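Local coordinates for mandelate racemase/muconate lactonizing enzyme-like protein (Roseovarius sp. TM1035, PDB 3RCY), which binds magnesium and probably catalyses a reaction that begins with removal of a proton next to a substrate carboxylate, at residues G18-L26 against H311-W319; M51-F59 against T90-L98. All blocks are in the same frame, centred on the assembly; numbering follows the deposited sequence.

Contact 1 joins the two domains; contact 2 lies within the capping domain. In contact 1, residues 18-26 of the N-terminal domain meet 311-319, which follows barrel strand 307-308 and leads into helix 316-327; the Tyr313 side chain lies about 7 Å from the bound magnesium ion. Contact 2 crosses two helices of the N-terminal domain, the side chain of Ala91 being about 12 Å from a bound ribofuranose. The contact centres lie about 16 Å apart, yet they touch through strand 24-31: Ile25 CG2 packs on Ile55 CD1 at 3.7 Å, and Ile25 CD1 on Met51 CB. The strand thus carries the helix pair on one side and, through Trp24 and Leu26, the barrel segment on the other.

Contact 1 (G18-L26 against H311-W319); sequences GWGGRYWIL and HLYAGPVEW
Trp24 and Tyr313 reach across by different first torsions: the indole CG lies beside its own backbone N and anti to the carbonyl carbon (chi1 -57°), which lays the ring flat against Gly315, whereas the phenol CG stands anti to the backbone N (chi1 -157°), bringing the ring over Gly20. Gly315 CA, at the N-cap of helix 316-327, sits 3.3 Å from the centroid of the indole six-membered ring, 11° off its normal, a close CH-pi contact; a CB here would clash with the indole. Pro316 CD meets Trp24 CZ3 at 3.6 Å. The second CH-pi contact places Gly20 CA 3.7 Å from the Tyr313 ring centroid. Glycine suits this site doubly, since a CB would run into Trp24 CZ2 and, at these backbone angles, collide with the carbonyl oxygen of Trp19. Trp24 NE1 donates to Gly20 O at 2.8 Å, in the indole plane but from above the carbonyl plane, which ties the type II turn of Gly18 to Gly21 to the strand and fixes the ring's rotation. The capping domain is thereby joined to the barrel, consistent with the enolase superfamily, where N-terminal-domain loops help close the barrel mouth. Glu40 of strand 36-41 accepts hydrogen bonds from the backbone N of Gly315 and of Glu318, while His343 and Leu346 of helix 341-346 pack on both Trp24 and Pro316.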
ATOM      1  N   GLY A  18      38.733 -14.014  27.042  1.00 27.32           N
ATOM      2  CA  GLY A  18      38.627 -13.726  25.608  1.00 26.46           C
ATOM      3  C   GLY A  18      37.417 -12.938  25.142  1.00 25.71           C
ATOM      4  O   GLY A  18      36.826 -13.262  24.099  1.00 25.90           O
ATOM      5  N   TRP A  19      37.050 -11.895  25.886  1.00 24.50           N
ATOM      6  CA  TRP A  19      35.948 -11.015  25.464  1.00 23.22           C
ATOM      7  C   TRP A  19      36.327 -10.248  24.204  1.00 21.88           C
ATOM      8  O   TRP A  19      37.391  -9.626  24.143  1.00 21.88           O
ATOM      9  CB  TRP A  19      35.541 -10.031  26.564  1.00 23.50           C
ATOM     10  CG  TRP A  19      35.270 -10.640  27.912  1.00 24.36           C
ATOM     11  CD1 TRP A  19      35.549 -10.080  29.126  1.00 24.31           C
ATOM     12  CD2 TRP A  19      34.660 -11.914  28.189  1.00 24.36           C
ATOM     13  NE1 TRP A  19      35.157 -10.920  30.139  1.00 24.87           N
ATOM     14  CE2 TRP A  19      34.607 -12.052  29.597  1.00 24.74           C
ATOM     15  CE3 TRP A  19      34.147 -12.949  27.384  1.00 24.45           C
ATOM     16  CZ2 TRP A  19      34.073 -13.191  30.224  1.00 25.00           C
ATOM     17  CZ3 TRP A  19      33.616 -14.085  28.006  1.00 24.61           C
ATOM     18  CH2 TRP A  19      33.580 -14.192  29.416  1.00 25.07           C
ATOM     19  N   GLY A  20      35.449 -10.300  23.207  1.00 20.64           N
ATOM     20  CA  GLY A  20      35.744  -9.754  21.894  1.00 19.86           C
ATOM     21  C   GLY A  20      36.000 -10.820  20.836  1.00 19.43           C
ATOM     22  O   GLY A  20      36.269 -10.481  19.684  1.00 19.44           O
ATOM     23  N   GLY A  21      35.922 -12.097  21.218  1.00 18.74           N
ATOM     24  CA  GLY A  21      35.997 -13.207  20.254  1.00 18.55           C
ATOM     25  C   GLY A  21      37.332 -13.939  20.214  1.00 18.63           C
ATOM     26  O   GLY A  21      38.262 -13.594  20.945  1.00 18.49           O
ATOM     27  N   ARG A  22      37.429 -14.946  19.345  1.00 18.65           N
ATOM     28  CA  ARG A  22      38.608 -15.827  19.298  1.00 18.93           C
ATOM     29  C   ARG A  22      39.867 -15.161  18.732  1.00 17.34           C
ATOM     30  O   ARG A  22      40.979 -15.481  19.154  1.00 17.30           O
ATOM     31  CB  ARG A  22      38.306 -17.111  18.516  1.00 20.56           C
ATOM     32  CG  ARG A  22      37.474 -18.132  19.282  1.00 32.86           C
ATOM     33  CD  ARG A  22      37.419 -19.463  18.528  1.00 23.56           C
ATOM     34  NE  ARG A  22      36.672 -20.484  19.264  1.00 33.96           N
ATOM     35  CZ  ARG A  22      35.346 -20.607  19.258  1.00 24.78           C
ATOM     36  NH1 ARG A  22      34.584 -19.769  18.556  1.00 33.70           N
ATOM     37  NH2 ARG A  22      34.774 -21.572  19.968  1.00 34.32           N
ATOM     38  N   TYR A  23      39.693 -14.253  17.773  1.00 15.47           N
ATOM     39  CA  TYR A  23      40.823 -13.554  17.156  1.00 14.91           C
ATOM     40  C   TYR A  23      40.356 -12.256  16.515  1.00 14.13           C
ATOM     41  O   TYR A  23      39.176 -12.116  16.156  1.00 13.65           O
ATOM     42  CB  TYR A  23      41.536 -14.438  16.104  1.00 14.85           C
ATOM     43  CG  TYR A  23      40.586 -14.947  15.043  1.00 14.98           C
ATOM     44  CD1 TYR A  23      40.209 -14.131  13.972  1.00 14.29           C
ATOM     45  CD2 TYR A  23      40.031 -16.233  15.128  1.00 14.66           C
ATOM     46  CE1 TYR A  23      39.313 -14.569  13.021  1.00 14.65           C
ATOM     47  CE2 TYR A  23      39.134 -16.688  14.165  1.00 14.49           C
ATOM     48  CZ  TYR A  23      38.775 -15.846  13.116  1.00 14.43           C
ATOM     49  OH  TYR A  23      37.876 -16.266  12.152  1.00 14.57           O
ATOM     50  N   TRP A  24      41.291 -11.320  16.368  1.00 14.42           N
ATOM     51  CA  TRP A  24      41.042 -10.057  15.678  1.00 14.78           C
ATOM     52  C   TRP A  24      41.972  -9.959  14.480  1.00 15.19           C
ATOM     53  O   TRP A  24      43.135 -10.352  14.557  1.00 15.67           O
ATOM     54  CB  TRP A  24      41.272  -8.866  16.614  1.00 14.42           C
ATOM     55  CG  TRP A  24      40.436  -8.897  17.863  1.00 14.30           C
ATOM     56  CD1 TRP A  24      39.186  -9.435  18.006  1.00 14.32           C
ATOM     57  CD2 TRP A  24      40.784  -8.352  19.139  1.00 14.59           C
ATOM     58  NE1 TRP A  24      38.741  -9.266  19.296  1.00 14.28           N
ATOM     59  CE2 TRP A  24      39.701  -8.603  20.013  1.00 14.14           C
ATOM     60  CE3 TRP A  24      41.905  -7.672  19.629  1.00 14.44           C
ATOM     61  CZ2 TRP A  24      39.707  -8.202  21.352  1.00 14.85           C
ATOM     62  CZ3 TRP A  24      41.908  -7.265  20.963  1.00 15.31           C
ATOM     63  CH2 TRP A  24      40.819  -7.539  21.808  1.00 14.44           C
ATOM     64  N   ILE A  25      41.449  -9.445  13.373  1.00 15.09           N
ATOM     65  CA  ILE A  25      42.226  -9.335  12.142  1.00 15.01           C
ATOM     66  C   ILE A  25      42.633  -7.883  11.957  1.00 14.93           C
ATOM     67  O   ILE A  25      41.822  -7.044  11.562  1.00 14.40           O
ATOM     68  CB  ILE A  25      41.448  -9.849  10.899  1.00 14.78           C
ATOM     69  CG1 ILE A  25      41.037 -11.318  11.092  1.00 15.41           C
ATOM     70  CG2 ILE A  25      42.307  -9.698   9.634  1.00 15.41           C
ATOM     71  CD1 ILE A  25      39.954 -11.802  10.111  1.00 15.38           C
ATOM     72  N   LEU A  26      43.894  -7.598  12.258  1.00 15.32           N
ATOM     73  CA  LEU A  26      44.431  -6.249  12.129  1.00 15.40           C
ATOM     74  C   LEU A  26      45.149  -6.097  10.797  1.00 15.32           C
ATOM     75  O   LEU A  26      45.821  -7.027  10.335  1.00 15.63           O
ATOM     76  CB  LEU A  26      45.398  -5.942  13.283  1.00 15.81           C
ATOM     77  CG  LEU A  26      44.908  -6.243  14.710  1.00 19.49           C
ATOM     78  CD1 LEU A  26      46.012  -5.928  15.708  1.00 16.07           C
ATOM     79  CD2 LEU A  26      43.627  -5.470  15.050  1.00 15.79           C
ATOM     80  N   HIS A 311      28.563  -1.193  16.353  1.00 13.04           N
ATOM     81  CA  HIS A 311      28.800  -2.503  16.949  1.00 13.05           C
ATOM     82  C   HIS A 311      30.254  -2.677  17.358  1.00 13.14           C
ATOM     83  O   HIS A 311      31.158  -2.225  16.652  1.00 13.33           O
ATOM     84  CB  HIS A 311      28.451  -3.602  15.931  1.00 13.42           C
ATOM     85  CG  HIS A 311      28.670  -4.994  16.439  1.00 14.20           C
ATOM     86  ND1 HIS A 311      29.805  -5.725  16.156  1.00 14.32           N
ATOM     87  CD2 HIS A 311      27.902  -5.786  17.226  1.00 14.34           C
ATOM     88  CE1 HIS A 311      29.717  -6.915  16.725  1.00 14.79           C
ATOM     89  NE2 HIS A 311      28.571  -6.977  17.381  1.00 14.53           N
ATOM     90  N   LEU A 312      30.473  -3.341  18.490  1.00 12.86           N
ATOM     91  CA  LEU A 312      31.808  -3.821  18.836  1.00 12.82           C
ATOM     92  C   LEU A 312      31.769  -5.188  19.500  1.00 13.34           C
ATOM     93  O   LEU A 312      31.363  -5.320  20.655  1.00 13.22           O
ATOM     94  CB  LEU A 312      32.579  -2.825  19.730  1.00 12.51           C
ATOM     95  CG  LEU A 312      34.034  -3.282  19.973  1.00 14.82           C
ATOM     96  CD1 LEU A 312      34.934  -3.002  18.759  1.00 12.80           C
ATOM     97  CD2 LEU A 312      34.636  -2.679  21.227  1.00 12.98           C
ATOM     98  N   TYR A 313      32.174  -6.211  18.760  1.00 14.29           N
ATOM     99  CA  TYR A 313      32.614  -7.443  19.398  1.00 15.01           C
ATOM    100  C   TYR A 313      33.902  -7.860  18.719  1.00 15.17           C
ATOM    101  O   TYR A 313      33.959  -8.859  18.006  1.00 15.34           O
ATOM    102  CB  TYR A 313      31.556  -8.563  19.393  1.00 15.83           C
ATOM    103  CG  TYR A 313      31.835  -9.546  20.505  1.00 19.14           C
ATOM    104  CD1 TYR A 313      31.661  -9.169  21.840  1.00 16.22           C
ATOM    105  CD2 TYR A 313      32.337 -10.824  20.238  1.00 16.51           C
ATOM    106  CE1 TYR A 313      31.948 -10.045  22.881  1.00 19.68           C
ATOM    107  CE2 TYR A 313      32.625 -11.718  21.277  1.00 19.65           C
ATOM    108  CZ  TYR A 313      32.429 -11.316  22.595  1.00 16.85           C
ATOM    109  OH  TYR A 313      32.716 -12.169  23.638  1.00 20.58           O
ATOM    110  N   ALA A 314      34.930  -7.052  18.950  1.00 15.05           N
ATOM    111  CA  ALA A 314      36.193  -7.152  18.243  1.00 15.12           C
ATOM    112  C   ALA A 314      37.216  -6.304  18.994  1.00 15.01           C
ATOM    113  O   ALA A 314      36.998  -5.946  20.154  1.00 15.32           O
ATOM    114  CB  ALA A 314      36.026  -6.672  16.805  1.00 15.02           C
ATOM    115  N   GLY A 315      38.323  -5.972  18.336  1.00 14.49           N
ATOM    116  CA  GLY A 315      39.428  -5.287  19.002  1.00 14.11           C
ATOM    117  C   GLY A 315      39.288  -3.777  19.086  1.00 13.73           C
ATOM    118  O   GLY A 315      38.308  -3.202  18.591  1.00 12.83           O
ATOM    119  N   PRO A 316      40.275  -3.124  19.724  1.00 13.92           N
ATOM    120  CA  PRO A 316      40.252  -1.691  20.004  1.00 13.64           C
ATOM    121  C   PRO A 316      40.519  -0.816  18.775  1.00 13.21           C
ATOM    122  O   PRO A 316      40.302   0.396  18.829  1.00 13.52           O
ATOM    123  CB  PRO A 316      41.386  -1.527  21.019  1.00 13.86           C
ATOM    124  CG  PRO A 316      42.341  -2.641  20.685  1.00 15.53           C
ATOM    125  CD  PRO A 316      41.458  -3.783  20.311  1.00 14.08           C
ATOM    126  N   VAL A 317      41.010  -1.418  17.696  1.00 12.41           N
ATOM    127  CA  VAL A 317      41.250  -0.681  16.454  1.00 12.28           C
ATOM    128  C   VAL A 317      39.919  -0.393  15.767  1.00 12.10           C
ATOM    129  O   VAL A 317      39.645   0.748  15.393  1.00 12.14           O
ATOM    130  CB  VAL A 317      42.229  -1.427  15.490  1.00 12.40           C
ATOM    131  CG1 VAL A 317      42.300  -0.721  14.137  1.00 11.89           C
ATOM    132  CG2 VAL A 317      43.628  -1.513  16.105  1.00 12.06           C
ATOM    133  N   GLU A 318      39.079  -1.417  15.615  1.00 12.31           N
ATOM    134  CA  GLU A 318      37.735  -1.173  15.101  1.00 12.51           C
ATOM    135  C   GLU A 318      36.980  -0.213  16.023  1.00 12.60           C
ATOM    136  O   GLU A 318      36.236   0.642  15.558  1.00 11.91           O
ATOM    137  CB  GLU A 318      36.939  -2.467  14.922  1.00 12.81           C
ATOM    138  CG  GLU A 318      35.693  -2.235  14.075  1.00 14.11           C
ATOM    139  CD  GLU A 318      34.650  -3.323  14.213  1.00 13.57           C
ATOM    140  OE1 GLU A 318      34.346  -3.740  15.358  1.00 14.40           O
ATOM    141  OE2 GLU A 318      34.109  -3.740  13.171  1.00 13.68           O
ATOM    142  N   TRP A 319      37.199  -0.343  17.330  1.00 13.28           N
ATOM    143  CA  TRP A 319      36.556   0.545  18.293  1.00 13.72           C
ATOM    144  C   TRP A 319      36.981   2.003  18.108  1.00 13.44           C
ATOM    145  O   TRP A 319      36.164   2.901  18.255  1.00 13.32           O
ATOM    146  CB  TRP A 319      36.841   0.085  19.719  1.00 15.01           C
ATOM    147  CG  TRP A 319      36.092   0.848  20.759  1.00 17.27           C
ATOM    148  CD1 TRP A 319      34.728   0.960  20.887  1.00 16.12           C
ATOM    149  CD2 TRP A 319      36.655   1.603  21.831  1.00 16.78           C
ATOM    150  NE1 TRP A 319      34.417   1.741  21.974  1.00 16.60           N
ATOM    151  CE2 TRP A 319      35.579   2.146  22.575  1.00 17.37           C
ATOM    152  CE3 TRP A 319      37.969   1.877  22.239  1.00 17.96           C
ATOM    153  CZ2 TRP A 319      35.778   2.943  23.705  1.00 17.51           C
ATOM    154  CZ3 TRP A 319      38.164   2.679  23.364  1.00 18.32           C
ATOM    155  CH2 TRP A 319      37.074   3.196  24.082  1.00 17.71           C
TER

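Contact 2 (M51-F59 against T90-L98); sequences MRAVIEDVF and TAIGAFSGL
Ala94 CB is the small bump at the centre of this helix crossing, a knob set in the hollow formed by Met51, Val54, Ile55 and Val58. Ile55 CG1 comes nearest, 3.7 Å from Ala94 CB, and Val54 CG1 closes in at 3.8 Å from the same methyl. A side chain this short is consistent with axes that approach to 8.8 Å at a crossing angle of -66°. The reciprocal knob is Val58, lodged among Ala91, Ala94, Phe95 and Leu98. Its branches divide the work: CG1, anti to the backbone N (chi1 169°), meets Leu98 CD1 at 3.9 Å, while CG2 turns to Ala94 CB. An alanine in place of Val58 would lose both branches and is likely to open a gap in that hollow, leaving Leu98 CD1 without its neighbour CG1. At one end, the doubly bent Met51 chain brings SD to 3.8 Å from Thr90 CG2; Thr90 thus packs with its apolar branch, while its OG1 bonds to Asp88 of the second subunit. At the other end, Leu98 CD2 touches Ile55 CG2 and CD1 rests on Phe59 CB. This is knobs-into-holes packing of helices 48-63 and 89-110, set against the three-stranded antiparallel sheet of the capping domain. On the sheet side, strand 24-31 offers Ile25 and Val27 to Ile55, and Leu29 to both Phe59 and Leu98. Helix 71-80 adds Val78 against Val58 and Phe95, and Val46 of the second subunit packs on Val54 and Val58.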
ATOM      1  N   MET A  51      40.978 -15.603   5.083  1.00 13.53           N
ATOM      2  CA  MET A  51      40.818 -14.150   5.124  1.00 13.54           C
ATOM      3  C   MET A  51      42.091 -13.397   4.732  1.00 13.24           C
ATOM      4  O   MET A  51      42.015 -12.373   4.062  1.00 12.63           O
ATOM      5  CB  MET A  51      40.281 -13.681   6.481  1.00 14.10           C
ATOM      6  CG  MET A  51      38.755 -13.835   6.616  1.00 11.35           C
ATOM      7  SD  MET A  51      37.755 -13.286   5.183  1.00 15.22           S
ATOM      8  CE  MET A  51      38.161 -11.538   5.028  1.00 10.71           C
ATOM      9  N   ARG A  52      43.256 -13.925   5.113  1.00 13.43           N
ATOM     10  CA  ARG A  52      44.532 -13.350   4.670  1.00 14.35           C
ATOM     11  C   ARG A  52      44.613 -13.257   3.147  1.00 13.41           C
ATOM     12  O   ARG A  52      44.965 -12.209   2.600  1.00 12.70           O
ATOM     13  CB  ARG A  52      45.719 -14.170   5.170  1.00 16.16           C
ATOM     14  CG  ARG A  52      46.186 -13.850   6.559  1.00 31.59           C
ATOM     15  CD  ARG A  52      47.467 -14.651   6.889  1.00 19.59           C
ATOM     16  NE  ARG A  52      47.509 -14.975   8.311  1.00 32.42           N
ATOM     17  CZ  ARG A  52      48.066 -14.207   9.243  1.00 21.61           C
ATOM     18  NH1 ARG A  52      48.658 -13.059   8.911  1.00 32.56           N
ATOM     19  NH2 ARG A  52      48.045 -14.599  10.512  1.00 32.65           N
ATOM     20  N   ALA A  53      44.292 -14.358   2.472  1.00 13.19           N
ATOM     21  CA  ALA A  53      44.347 -14.400   1.014  1.00 13.23           C
ATOM     22  C   ALA A  53      43.350 -13.407   0.404  1.00 12.39           C
ATOM     23  O   ALA A  53      43.671 -12.736  -0.570  1.00 11.89           O
ATOM     24  CB  ALA A  53      44.098 -15.815   0.498  1.00 13.16           C
ATOM     25  N   VAL A  54      42.160 -13.303   0.997  1.00 11.88           N
ATOM     26  CA  VAL A  54      41.128 -12.373   0.507  1.00 11.54           C
ATOM     27  C   VAL A  54      41.601 -10.923   0.647  1.00 12.38           C
ATOM     28  O   VAL A  54      41.515 -10.136  -0.308  1.00 12.60           O
ATOM     29  CB  VAL A  54      39.771 -12.582   1.241  1.00 11.39           C
ATOM     30  CG1 VAL A  54      38.775 -11.438   0.932  1.00 10.77           C
ATOM     31  CG2 VAL A  54      39.168 -13.940   0.869  1.00 11.08           C
ATOM     32  N   ILE A  55      42.102 -10.584   1.840  1.00 12.76           N
ATOM     33  CA  ILE A  55      42.586  -9.227   2.136  1.00 13.25           C
ATOM     34  C   ILE A  55      43.731  -8.832   1.197  1.00 13.49           C
ATOM     35  O   ILE A  55      43.700  -7.759   0.592  1.00 13.14           O
ATOM     36  CB  ILE A  55      43.003  -9.095   3.624  1.00 13.32           C
ATOM     37  CG1 ILE A  55      41.764  -9.196   4.525  1.00 14.04           C
ATOM     38  CG2 ILE A  55      43.732  -7.783   3.882  1.00 14.23           C
ATOM     39  CD1 ILE A  55      42.081  -9.519   5.984  1.00 13.17           C
ATOM     40  N   GLU A  56      44.717  -9.718   1.057  1.00 13.78           N
ATOM     41  CA  GLU A  56      45.844  -9.490   0.151  1.00 14.81           C
ATOM     42  C   GLU A  56      45.379  -9.242  -1.290  1.00 14.34           C
ATOM     43  O   GLU A  56      45.888  -8.344  -1.961  1.00 14.62           O
ATOM     44  CB  GLU A  56      46.853 -10.658   0.218  1.00 16.38           C
ATOM     45  CG  GLU A  56      47.703 -10.669   1.494  1.00 28.91           C
ATOM     46  CD  GLU A  56      48.539 -11.940   1.665  1.00 19.55           C
ATOM     47  OE1 GLU A  56      48.447 -12.844   0.802  1.00 30.43           O
ATOM     48  OE2 GLU A  56      49.288 -12.037   2.666  1.00 30.02           O
ATOM     49  N   ASP A  57      44.399 -10.023  -1.746  1.00 13.49           N
ATOM     50  CA  ASP A  57      43.825  -9.855  -3.085  1.00 13.68           C
ATOM     51  C   ASP A  57      43.178  -8.478  -3.248  1.00 13.26           C
ATOM     52  O   ASP A  57      43.523  -7.731  -4.164  1.00 13.18           O
ATOM     53  CB  ASP A  57      42.799 -10.954  -3.380  1.00 14.28           C
ATOM     54  CG  ASP A  57      42.273 -10.898  -4.805  1.00 12.54           C
ATOM     55  OD1 ASP A  57      41.558  -9.933  -5.147  1.00 15.00           O
ATOM     56  OD2 ASP A  57      42.563 -11.827  -5.587  1.00 15.11           O
ATOM     57  N   VAL A  58      42.238  -8.164  -2.358  1.00 12.63           N
ATOM     58  CA  VAL A  58      41.536  -6.877  -2.373  1.00 12.64           C
ATOM     59  C   VAL A  58      42.518  -5.697  -2.394  1.00 12.89           C
ATOM     60  O   VAL A  58      42.392  -4.775  -3.216  1.00 12.77           O
ATOM     61  CB  VAL A  58      40.572  -6.762  -1.154  1.00 12.64           C
ATOM     62  CG1 VAL A  58      40.032  -5.332  -1.012  1.00  9.31           C
ATOM     63  CG2 VAL A  58      39.407  -7.769  -1.300  1.00  9.35           C
ATOM     64  N   PHE A  59      43.487  -5.719  -1.478  1.00 12.48           N
ATOM     65  CA  PHE A  59      44.488  -4.661  -1.433  1.00 13.32           C
ATOM     66  C   PHE A  59      45.304  -4.566  -2.724  1.00 13.32           C
ATOM     67  O   PHE A  59      45.410  -3.489  -3.301  1.00 13.07           O
ATOM     68  CB  PHE A  59      45.422  -4.805  -0.228  1.00 14.01           C
ATOM     69  CG  PHE A  59      46.513  -3.766  -0.191  1.00 15.17           C
ATOM     70  CD1 PHE A  59      46.228  -2.452   0.173  1.00 14.97           C
ATOM     71  CD2 PHE A  59      47.824  -4.098  -0.538  1.00 15.48           C
ATOM     72  CE1 PHE A  59      47.232  -1.478   0.204  1.00 15.54           C
ATOM     73  CE2 PHE A  59      48.838  -3.130  -0.512  1.00 15.81           C
ATOM     74  CZ  PHE A  59      48.531  -1.814  -0.134  1.00 15.96           C
ATOM     75  N   THR A  90      32.277 -11.138   2.526  1.00 12.76           N
ATOM     76  CA  THR A  90      33.684 -11.438   2.776  1.00 12.36           C
ATOM     77  C   THR A  90      34.631 -10.383   2.183  1.00 12.01           C
ATOM     78  O   THR A  90      35.536  -9.900   2.877  1.00 12.15           O
ATOM     79  CB  THR A  90      34.030 -12.869   2.280  1.00 12.61           C
ATOM     80  OG1 THR A  90      33.518 -13.823   3.212  1.00 16.72           O
ATOM     81  CG2 THR A  90      35.538 -13.077   2.140  1.00 16.97           C
ATOM     82  N   ALA A  91      34.423 -10.027   0.915  1.00 11.87           N
ATOM     83  CA  ALA A  91      35.286  -9.043   0.244  1.00 12.41           C
ATOM     84  C   ALA A  91      35.174  -7.639   0.852  1.00 12.16           C
ATOM     85  O   ALA A  91      36.167  -6.913   0.941  1.00 12.04           O
ATOM     86  CB  ALA A  91      34.987  -8.992  -1.254  1.00 12.55           C
ATOM     87  N   ILE A  92      33.966  -7.258   1.260  1.00 12.13           N
ATOM     88  CA  ILE A  92      33.749  -5.937   1.865  1.00 12.26           C
ATOM     89  C   ILE A  92      34.294  -5.918   3.303  1.00 12.48           C
ATOM     90  O   ILE A  92      34.788  -4.886   3.773  1.00 12.44           O
ATOM     91  CB  ILE A  92      32.262  -5.493   1.774  1.00 12.64           C
ATOM     92  CG1 ILE A  92      31.825  -5.336   0.304  1.00 13.31           C
ATOM     93  CG2 ILE A  92      32.016  -4.205   2.536  1.00 12.91           C
ATOM     94  CD1 ILE A  92      32.570  -4.243  -0.495  1.00 13.80           C
ATOM     95  N   GLY A  93      34.243  -7.067   3.983  1.00 12.33           N
ATOM     96  CA  GLY A  93      34.936  -7.218   5.272  1.00 12.41           C
ATOM     97  C   GLY A  93      36.420  -6.917   5.131  1.00 12.63           C
ATOM     98  O   GLY A  93      37.011  -6.194   5.950  1.00 12.85           O
ATOM     99  N   ALA A  94      37.025  -7.474   4.081  1.00 12.43           N
ATOM    100  CA  ALA A  94      38.419  -7.193   3.751  1.00 12.66           C
ATOM    101  C   ALA A  94      38.633  -5.702   3.492  1.00 12.69           C
ATOM    102  O   ALA A  94      39.477  -5.068   4.142  1.00 12.95           O
ATOM    103  CB  ALA A  94      38.877  -8.036   2.552  1.00 12.69           C
ATOM    104  N   PHE A  95      37.867  -5.140   2.557  1.00 12.26           N
ATOM    105  CA  PHE A  95      37.969  -3.712   2.259  1.00 12.20           C
ATOM    106  C   PHE A  95      37.829  -2.812   3.493  1.00 12.09           C
ATOM    107  O   PHE A  95      38.588  -1.848   3.638  1.00 12.44           O
ATOM    108  CB  PHE A  95      36.956  -3.259   1.199  1.00 11.63           C
ATOM    109  CG  PHE A  95      36.953  -1.764   0.981  1.00 13.82           C
ATOM    110  CD1 PHE A  95      38.020  -1.138   0.332  1.00 12.13           C
ATOM    111  CD2 PHE A  95      35.910  -0.971   1.464  1.00 11.64           C
ATOM    112  CE1 PHE A  95      38.038   0.252   0.151  1.00 14.02           C
ATOM    113  CE2 PHE A  95      35.924   0.418   1.282  1.00 13.25           C
ATOM    114  CZ  PHE A  95      36.996   1.028   0.624  1.00 11.91           C
ATOM    115  N   SER A  96      36.845  -3.098   4.345  1.00 11.36           N
ATOM    116  CA  SER A  96      36.516  -2.207   5.474  1.00 11.10           C
ATOM    117  C   SER A  96      37.711  -1.936   6.393  1.00 10.91           C
ATOM    118  O   SER A  96      37.973  -0.787   6.771  1.00 10.75           O
ATOM    119  CB  SER A  96      35.360  -2.776   6.299  1.00 11.03           C
ATOM    120  OG  SER A  96      34.204  -2.994   5.509  1.00 11.47           O
ATOM    121  N   GLY A  97      38.424  -3.002   6.756  1.00 10.91           N
ATOM    122  CA  GLY A  97      39.624  -2.885   7.571  1.00 11.16           C
ATOM    123  C   GLY A  97      40.691  -2.045   6.899  1.00 11.06           C
ATOM    124  O   GLY A  97      41.330  -1.219   7.543  1.00 11.10           O
ATOM    125  N   LEU A  98      40.863  -2.251   5.596  1.00 10.69           N
ATOM    126  CA  LEU A  98      41.839  -1.498   4.805  1.00 10.86           C
ATOM    127  C   LEU A  98      41.439  -0.015   4.706  1.00 11.15           C
ATOM    128  O   LEU A  98      42.298   0.873   4.752  1.00 11.66           O
ATOM    129  CB  LEU A  98      41.979  -2.122   3.415  1.00 10.55           C
ATOM    130  CG  LEU A  98      42.443  -3.593   3.384  1.00  9.68           C
ATOM    131  CD1 LEU A  98      42.168  -4.250   2.029  1.00 10.89           C
ATOM    132  CD2 LEU A  98      43.920  -3.712   3.750  1.00 10.78           C
TER